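Local coordinates for protein glcnac-alpha-1,4-gal-releasing endo-beta-galactosidase (PDB 1UPS) that probably hydrolyses internal beta-galactosidic bonds in glycans, releasing the disaccharide GlcNAc-alpha-1,4-Gal, and binds a calcium ion, at residues E132-L137 against A270-R275. Numbering follows the deposited sequence.
Sequences EIRAKL and AIDYMR. With CA (calcium ion), chain C.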
# COMPACT_ATOMS: atom_id res chain seq x y z
N GLU A 132 -4.37 3.08 -10.15
CA GLU A 132 -3.40 4.16 -10.29
C GLU A 132 -4.07 5.52 -10.32
O GLU A 132 -5.13 5.68 -10.96
CB GLU A 132 -2.59 3.95 -11.59
CG GLU A 132 -1.53 5.01 -11.90
CD GLU A 132 -0.71 4.63 -13.12
OE1 GLU A 132 -0.70 5.42 -14.11
OE2 GLU A 132 -0.06 3.55 -13.11
N ILE A 133 -3.48 6.50 -9.62
CA ILE A 133 -3.85 7.89 -9.84
C ILE A 133 -2.60 8.71 -10.15
O ILE A 133 -1.47 8.30 -9.83
CB ILE A 133 -4.62 8.51 -8.63
CG1 ILE A 133 -3.67 8.70 -7.41
CG2 ILE A 133 -5.90 7.68 -8.33
CD1 ILE A 133 -4.32 9.50 -6.20
N ARG A 134 -2.82 9.86 -10.77
CA ARG A 134 -1.76 10.83 -10.94
C ARG A 134 -2.28 12.08 -10.26
O ARG A 134 -3.38 12.54 -10.56
CB ARG A 134 -1.48 11.08 -12.43
CG ARG A 134 -0.41 12.12 -12.70
CD ARG A 134 0.06 12.07 -14.17
NE ARG A 134 1.14 13.01 -14.48
CZ ARG A 134 0.95 14.25 -14.93
NH1 ARG A 134 -0.27 14.72 -15.12
NH2 ARG A 134 2.00 15.04 -15.22
N ALA A 135 -1.54 12.60 -9.28
CA ALA A 135 -2.09 13.63 -8.41
C ALA A 135 -1.02 14.61 -7.95
O ALA A 135 0.15 14.25 -7.87
CB ALA A 135 -2.77 12.95 -7.16
N LYS A 136 -1.45 15.84 -7.64
CA LYS A 136 -0.62 16.87 -7.03
C LYS A 136 -1.29 17.22 -5.70
O LYS A 136 -2.48 17.60 -5.68
CB LYS A 136 -0.53 18.09 -7.95
CG LYS A 136 0.17 19.28 -7.30
CD LYS A 136 0.66 20.30 -8.32
CE LYS A 136 -0.44 21.02 -9.07
NZ LYS A 136 0.21 21.82 -10.20
N LEU A 137 -0.54 17.09 -4.61
CA LEU A 137 -1.12 17.17 -3.26
C LEU A 137 -1.25 18.62 -2.79
O LEU A 137 -0.68 19.54 -3.39
CB LEU A 137 -0.27 16.38 -2.27
CG LEU A 137 0.04 14.91 -2.63
CD1 LEU A 137 0.66 14.20 -1.44
CD2 LEU A 137 -1.19 14.16 -3.08
N ALA A 270 -5.36 18.05 -6.44
CA ALA A 270 -5.73 17.88 -7.84
C ALA A 270 -5.44 16.46 -8.30
O ALA A 270 -4.33 15.96 -8.10
CB ALA A 270 -4.97 18.89 -8.73
N ILE A 271 -6.45 15.81 -8.88
CA ILE A 271 -6.27 14.46 -9.41
C ILE A 271 -6.46 14.46 -10.93
O ILE A 271 -7.55 14.74 -11.41
CB ILE A 271 -7.26 13.47 -8.75
CG1 ILE A 271 -7.17 13.57 -7.21
CG2 ILE A 271 -6.98 12.03 -9.19
CD1 ILE A 271 -8.53 13.51 -6.55
N ASP A 272 -5.40 14.10 -11.66
CA ASP A 272 -5.42 14.13 -13.12
C ASP A 272 -6.26 12.99 -13.70
O ASP A 272 -7.03 13.19 -14.66
CB ASP A 272 -3.97 14.09 -13.65
CG ASP A 272 -3.88 14.09 -15.16
OD1 ASP A 272 -2.83 13.62 -15.67
OD2 ASP A 272 -4.77 14.55 -15.91
N TYR A 273 -6.11 11.80 -13.13
CA TYR A 273 -6.86 10.63 -13.59
C TYR A 273 -6.83 9.54 -12.54
O TYR A 273 -5.97 9.55 -11.65
CB TYR A 273 -6.31 10.06 -14.92
CG TYR A 273 -4.88 9.50 -14.89
CD1 TYR A 273 -4.59 8.25 -14.32
CD2 TYR A 273 -3.83 10.19 -15.52
CE1 TYR A 273 -3.30 7.74 -14.30
CE2 TYR A 273 -2.53 9.67 -15.53
CZ TYR A 273 -2.27 8.46 -14.93
OH TYR A 273 -0.99 7.97 -14.95
N MET A 274 -7.78 8.61 -12.66
CA MET A 274 -7.76 7.33 -11.96
C MET A 274 -7.98 6.23 -13.00
O MET A 274 -8.89 6.33 -13.82
CB MET A 274 -8.87 7.25 -10.90
CG MET A 274 -8.94 5.88 -10.21
SD MET A 274 -10.33 5.79 -9.04
CE MET A 274 -10.56 4.02 -8.92
N ARG A 275 -7.14 5.20 -12.97
CA ARG A 275 -7.26 4.09 -13.91
C ARG A 275 -7.10 2.79 -13.14
O ARG A 275 -6.32 2.70 -12.19
CB ARG A 275 -6.17 4.19 -15.00
CG ARG A 275 -6.33 5.43 -15.90
CD ARG A 275 -5.24 5.57 -16.97
NE ARG A 275 -5.27 6.91 -17.57
CZ ARG A 275 -4.20 7.51 -18.11
NH1 ARG A 275 -3.02 6.89 -18.15
NH2 ARG A 275 -4.33 8.73 -18.63
CA CA C . -7.02 14.43 -16.68
O HOH W 1 -5.62 15.71 -18.28
O HOH W 2 -6.16 12.62 -17.97
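Asp272 and Tyr273 together face Arg134 across two antiparallel strands, so this pairing in the beta-sandwich (jelly-roll) domain of family GH16 contains a beta bulge, with the extra residue on 270-275. Asp272 N donates to Arg134 O at 2.8 Å, whereas Arg134 N makes a longer bond to Tyr273 O; on either side the regular register returns with Ala135 opposite Ile271 and Ile133 opposite Met274, and the next hydrogen-bonded pairs are Lys136 with Ala270 and Glu132 with Arg275. The case is consistent with a bulge presenting a strand residue to a metal: Asp272 binds calcium through both O and OD2, each 2.4 Å from the ion, in a site completed by Glu37, Gly72 and two waters.

Arg134 reaches from the neighbouring strand to this ligand's carboxylate, as a second-shell residue. Its CB lies over one face of the Tyr273 ring, 3.9 Å from the centroid, in a CH-pi contact. Because CG stands anti to the backbone N (chi1 178°) and the chain runs extended to NE, CG passes by Asp272 CB and CD lies against both Asp272 OD1 and the ring atom CE2 of Tyr273. NE donates to Phe20 O, and NH1 ends in a salt bridge to Asp272 OD1 at 2.8 Å, approaching from 48° out of the carboxylate plane. Thus the carboxylate is shared, OD1 held by arginine and OD2 by metal, which would probably favour its charged form.

The opposite face of Tyr273 carries the guanidinium of Arg275, itself salt-bridged to Glu37. At the ring's edge, Tyr273 OH donates to the anti lone pair of Glu132 OE1 over 2.7 Å.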